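Local coordinates for protein dihydropteroate synthase (Burkholderia cenocepacia, PDB 2Y5S) that probably catalyses the condensation of para-aminobenzoate with 6-hydroxymethyl-7,8-dihydropterin diphosphate to give 7,8-dihydropteroate, a precursor of folate, at residues Leu24-Leu29 / Ala266-Val271. Residues are numbered along the deposited sequence; the frame is centred on the assembly and turned at random.
Sequences LVMGIL and AAIVRV. With 78H (7,8-dihydropteroate), chain P.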
loop_
_atom_site.group_PDB
_atom_site.type_symbol
_atom_site.label_atom_id
_atom_site.label_comp_id
_atom_site.label_asym_id
_atom_site.label_seq_id
_atom_site.Cartn_x
_atom_site.Cartn_y
_atom_site.Cartn_z
ATOM N N LEU B 24 6.128 13.571 -2.121
ATOM C CA LEU B 24 6.037 14.305 -0.861
ATOM C C LEU B 24 4.709 14.069 -0.184
ATOM O O LEU B 24 3.695 13.837 -0.834
ATOM C CB LEU B 24 6.236 15.816 -1.104
ATOM C CG LEU B 24 7.589 16.241 -1.682
ATOM C CD1 LEU B 24 7.674 17.795 -1.694
ATOM C CD2 LEU B 24 8.816 15.639 -0.987
ATOM N N VAL B 25 4.732 14.101 1.140
ATOM C CA VAL B 25 3.547 13.899 1.952
ATOM C C VAL B 25 3.031 15.247 2.542
ATOM O O VAL B 25 3.739 15.966 3.265
ATOM C CB VAL B 25 3.855 12.886 3.045
ATOM C CG1 VAL B 25 2.684 12.749 4.009
ATOM C CG2 VAL B 25 4.255 11.533 2.380
ATOM N N MET B 26 1.800 15.588 2.188
ATOM C CA MET B 26 1.133 16.789 2.705
ATOM C C MET B 26 0.169 16.370 3.811
ATOM O O MET B 26 -0.823 15.689 3.546
ATOM C CB MET B 26 0.360 17.483 1.590
ATOM C CG MET B 26 -0.636 18.554 2.062
ATOM S SD MET B 26 -1.581 19.340 0.724
ATOM C CE MET B 26 -0.266 20.251 -0.085
ATOM N N GLY B 27 0.451 16.776 5.049
ATOM C CA GLY B 27 -0.389 16.399 6.184
ATOM C C GLY B 27 -1.559 17.363 6.313
ATOM O O GLY B 27 -1.377 18.573 6.238
ATOM N N ILE B 28 -2.751 16.827 6.548
ATOM C CA ILE B 28 -3.953 17.630 6.600
ATOM C C ILE B 28 -4.082 18.171 8.018
ATOM O O ILE B 28 -4.190 17.402 8.975
ATOM C CB ILE B 28 -5.209 16.814 6.241
ATOM C CG1 ILE B 28 -5.135 16.300 4.795
ATOM C CG2 ILE B 28 -6.487 17.669 6.441
ATOM C CD1 ILE B 28 -6.086 15.113 4.530
ATOM N N LEU B 29 -4.049 19.497 8.128
ATOM C CA LEU B 29 -4.239 20.195 9.387
ATOM C C LEU B 29 -5.582 20.913 9.326
ATOM O O LEU B 29 -5.686 22.047 8.854
ATOM C CB LEU B 29 -3.092 21.177 9.636
ATOM C CG LEU B 29 -3.045 21.824 11.019
ATOM C CD1 LEU B 29 -2.643 20.806 12.081
ATOM C CD2 LEU B 29 -2.082 23.003 11.013
ATOM N N ALA B 266 2.006 10.305 -8.927
ATOM C CA ALA B 266 1.675 11.478 -8.071
ATOM C C ALA B 266 2.925 12.099 -7.429
ATOM O O ALA B 266 3.800 11.385 -6.877
ATOM C CB ALA B 266 0.680 11.111 -7.002
ATOM N N ALA B 267 2.992 13.428 -7.482
ATOM C CA ALA B 267 4.083 14.168 -6.870
ATOM C C ALA B 267 3.847 14.345 -5.364
ATOM O O ALA B 267 4.790 14.291 -4.568
ATOM C CB ALA B 267 4.236 15.519 -7.531
ATOM N N ILE B 268 2.594 14.601 -4.997
ATOM C CA ILE B 268 2.219 14.872 -3.612
ATOM C C ILE B 268 0.979 14.073 -3.253
ATOM O O ILE B 268 0.027 14.012 -4.032
ATOM C CB ILE B 268 1.928 16.389 -3.387
ATOM C CG1 ILE B 268 3.124 17.252 -3.790
ATOM C CG2 ILE B 268 1.514 16.658 -1.924
ATOM C CD1 ILE B 268 2.846 18.750 -3.787
ATOM N N VAL B 269 0.974 13.476 -2.056
ATOM C CA VAL B 269 -0.213 12.842 -1.538
ATOM C C VAL B 269 -0.647 13.574 -0.245
ATOM O O VAL B 269 0.176 13.874 0.638
ATOM C CB VAL B 269 -0.025 11.310 -1.338
ATOM C CG1 VAL B 269 0.100 10.569 -2.725
ATOM C CG2 VAL B 269 1.193 10.981 -0.449
ATOM N N ARG B 270 -1.937 13.899 -0.187
ATOM C CA ARG B 270 -2.530 14.675 0.884
ATOM C C ARG B 270 -3.221 13.712 1.821
ATOM O O ARG B 270 -4.149 13.023 1.427
ATOM C CB ARG B 270 -3.540 15.669 0.296
ATOM C CG ARG B 270 -4.213 16.586 1.273
ATOM C CD ARG B 270 -5.073 17.614 0.508
ATOM N NE ARG B 270 -5.725 18.524 1.439
ATOM C CZ ARG B 270 -6.847 18.254 2.102
ATOM N NH1 ARG B 270 -7.474 17.096 1.930
ATOM N NH2 ARG B 270 -7.347 19.156 2.951
ATOM N N VAL B 271 -2.771 13.647 3.066
ATOM C CA VAL B 271 -3.215 12.589 3.964
ATOM C C VAL B 271 -3.460 13.055 5.390
ATOM O O VAL B 271 -2.896 14.065 5.851
ATOM C CB VAL B 271 -2.183 11.446 3.983
ATOM C CG1 VAL B 271 -1.884 10.966 2.548
ATOM C CG2 VAL B 271 -0.871 11.900 4.686
HETATM O O4 78H P . -8.672 15.924 -2.696
HETATM C C4 78H P . -8.396 17.082 -2.378
HETATM C C5 78H P . -9.059 17.745 -1.324
HETATM N N3 78H P . -7.408 17.778 -3.093
HETATM C C9 78H P . -8.688 19.081 -1.048
HETATM N N5 78H P . -9.987 17.106 -0.567
HETATM C C2 78H P . -7.102 19.136 -2.774
HETATM N N8 78H P . -9.300 19.785 -0.020
HETATM N N1 78H P . -7.741 19.731 -1.755
HETATM C C6 78H P . -10.645 17.757 0.413
HETATM N N2 78H P . -6.187 19.817 -3.483
HETATM C C7 78H P . -10.481 19.257 0.673
HETATM C C10 78H P . -11.617 17.023 1.293
HETATM N N11 78H P . -12.934 16.952 0.650
HETATM C C15 78H P . -13.550 15.780 0.582
HETATM C C16 78H P . -14.074 15.320 -0.622
HETATM C C17 78H P . -13.635 15.006 1.740
HETATM C C18 78H P . -14.705 14.089 -0.668
HETATM C C19 78H P . -14.268 13.771 1.693
HETATM C C20 78H P . -14.806 13.317 0.491
HETATM C C21 78H P . -15.475 11.940 0.430
HETATM O O22 78H P . -15.663 11.479 -0.699
HETATM O O23 78H P . -15.671 11.302 1.487
#
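Arg270, on strand 268-271, lies beside Met26 and Ile28 of the neighbouring parallel strand 24-30 and reaches into the barrel under the bound 7,8-dihydropteroate. Its CB only grazes the Met26 sulfur. CG sits between two neighbours, 3.7 Å from Ile28 CG1 and 3.8 Å from Met26 SD, and CD still borders that sulfur while coming up to the pterin. With CG anti to the backbone N (chi1 -178°), the extended chain carries the guanidinium up to the pterin, past the Met26 and Ile28 side chains. There it is sandwiched: N8 of the ligand lies 3.5 Å above one face, over its centre, and the Ile28 side chain backs the other, its CD1 3.6 Å from Arg270 NH1. Met26 SD stands at the edge, near the guanidinium plane. NE makes a salt bridge to Asp64 on strand 62-66, which should fix the group's rotation; the ion pair from NH2 to Asp103 is long and weak.

Beneath this, five backbone hydrogen bonds join the strands, from Leu24 N to Ala267 O at one end to Ile28 N to Val271 O (2.9 Å) at the other. The last is the most bent, 146° at the hydrogen. On the other face of the sheet Val25 CG1 meets Val271 CG2 at 3.7 Å, and both valines pack on helix 274-291. The first and last strands of the eightfold beta/alpha barrel are thus joined side by side, closing the TIM barrel of the DHPS family, with the Arg270 guanidinium lying face-on to the pterin, nearly parallel to it, in the central pocket.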